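Local coordinates for AF1502 (Archaeoglobus fulgidus, PDB 5A1Q), which is of unknown function but has a STAC domain, a type associated with transmembrane solute transport and two-component signal transduction, at residues N27-S32 against L47-M52. Sequence-based numbering, arbitrary orientation. Where two conformers were deposited one is given.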
# COMPACT_ATOMS: atom_id res chain seq x y z
N ASN A 27 -2.53 9.23 0.27
CA ASN A 27 -1.75 9.47 1.47
C ASN A 27 -1.47 8.09 2.19
O ASN A 27 -0.34 7.84 2.66
CB ASN A 27 -2.54 10.36 2.39
CG ASN A 27 -2.70 11.80 1.88
OD1 ASN A 27 -2.01 12.28 0.98
ND2 ASN A 27 -3.58 12.50 2.53
N LYS A 28 -2.49 7.22 2.30
CA LYS A 28 -2.27 5.95 3.00
C LYS A 28 -1.23 5.06 2.22
O LYS A 28 -0.37 4.39 2.84
CB LYS A 28 -3.57 5.21 3.21
CG LYS A 28 -4.51 5.95 4.18
CD LYS A 28 -4.14 5.89 5.61
CE LYS A 28 -5.05 6.77 6.48
NZ LYS A 28 -4.21 7.34 7.58
N ALA A 29 -1.26 5.10 0.87
CA ALA A 29 -0.27 4.33 0.12
C ALA A 29 1.15 4.89 0.39
O ALA A 29 2.10 4.17 0.60
CB ALA A 29 -0.60 4.39 -1.37
N MSE A 30 1.28 6.23 0.23
CA MSE A 30 2.58 6.93 0.51
C MSE A 30 3.10 6.56 1.91
O MSE A 30 4.28 6.22 2.06
CB MSE A 30 2.42 8.51 0.39
CG MSE A 30 2.27 8.84 -1.03
SE MSE A 30 1.81 10.74 -1.08
CE MSE A 30 3.52 11.31 -0.30
N GLU A 31 2.24 6.65 2.90
CA GLU A 31 2.62 6.43 4.30
C GLU A 31 3.04 4.95 4.52
O GLU A 31 4.04 4.70 5.20
CB GLU A 31 1.53 6.81 5.24
CG GLU A 31 1.16 8.32 5.27
CD GLU A 31 -0.20 8.60 5.84
OE1 GLU A 31 -0.89 7.70 6.38
OE2 GLU A 31 -0.63 9.79 5.71
N SER A 32 2.29 4.02 3.90
CA SER A 32 2.65 2.58 4.01
C SER A 32 4.03 2.32 3.45
O SER A 32 4.78 1.52 3.98
CB SER A 32 1.65 1.71 3.25
OG SER A 32 0.35 1.87 3.79
N LEU A 47 1.49 4.19 -7.41
CA LEU A 47 0.40 3.69 -8.18
C LEU A 47 0.31 2.17 -8.20
O LEU A 47 -0.83 1.64 -8.27
CB LEU A 47 0.47 4.23 -9.65
CG LEU A 47 0.29 5.72 -9.71
CD1 LEU A 47 0.55 6.19 -11.13
CD2 LEU A 47 -1.09 6.15 -9.25
N SER A 48 1.43 1.47 -8.17
CA SER A 48 1.39 0.02 -8.14
C SER A 48 0.59 -0.48 -6.88
O SER A 48 -0.15 -1.48 -6.96
CB SER A 48 2.79 -0.62 -8.22
OG SER A 48 3.54 -0.48 -6.99
N VAL A 49 0.78 0.13 -5.74
CA VAL A 49 -0.02 -0.20 -4.54
C VAL A 49 -1.51 0.01 -4.76
O VAL A 49 -2.31 -0.87 -4.54
CB VAL A 49 0.47 0.54 -3.27
CG1 VAL A 49 -0.41 0.31 -2.05
CG2 VAL A 49 1.93 0.17 -3.04
N LEU A 50 -1.90 1.17 -5.30
CA LEU A 50 -3.26 1.48 -5.51
C LEU A 50 -3.89 0.61 -6.60
O LEU A 50 -5.10 0.29 -6.49
CB LEU A 50 -3.46 2.95 -5.84
CG LEU A 50 -3.08 3.91 -4.69
CD1 LEU A 50 -3.22 5.37 -5.14
CD2 LEU A 50 -3.83 3.57 -3.44
N LYS A 51 -3.11 0.15 -7.57
CA LYS A 51 -3.62 -0.82 -8.55
C LYS A 51 -4.01 -2.18 -7.93
O LYS A 51 -4.81 -2.92 -8.50
CB LYS A 51 -2.62 -1.01 -9.66
CG LYS A 51 -3.24 -1.53 -10.91
CD LYS A 51 -2.47 -1.03 -12.15
CE LYS A 51 -0.97 -1.17 -12.00
NZ LYS A 51 -0.33 -1.11 -13.35
N MSE A 52 -3.40 -2.50 -6.78
CA MSE A 52 -3.69 -3.78 -6.06
C MSE A 52 -5.04 -3.65 -5.32
O MSE A 52 -5.57 -4.64 -4.77
CB MSE A 52 -2.47 -4.20 -5.17
CG MSE A 52 -1.28 -4.78 -5.96
SE MSE A 52 0.35 -4.96 -4.84
CE MSE A 52 -0.43 -6.18 -3.50
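A29 meets V49 and L50 without any aromatic ring or other flat side chain between them; a planar group beside this apolar contact is the peptide joining K28 to A29. S32 N and S32 OG reach its oxygen, K28 O, from opposite faces, and the hydroxyl bond, 2.8 Å from S32 OG to K28 O, is tilted 33° from the carbonyl plane. Two donors thus grip one oxygen, which gives the hydroxyl of S32 a partner within its own helix. A29 directs its CB at helix 43-51, and this single methyl serves both partners. From V49 comes the CG1 branch, placed anti to the backbone N (chi1 175°), with CG1 4.1 Å from A29 CB. L50 does not point its CB straight across; its extended end brings CD2 to 3.9 Å from A29 CB. The small alanine lets the backbones come close, with A29 CA 6.5 Å from V49 CA. Around this buried patch, L50 also touches F25 and V60, and V49 touches L33 of its own chain and M52 of the second subunit. E31 OE1 forms salt bridges with K28 NZ of its own chain and K28 NZ of the second subunit, so the subunit interface runs beside the patch. A small residue on one helix packs against two branched side chains of the other, joining helices 22-33 and 43-51 in the core of a compact, all-helical, four-helix domain.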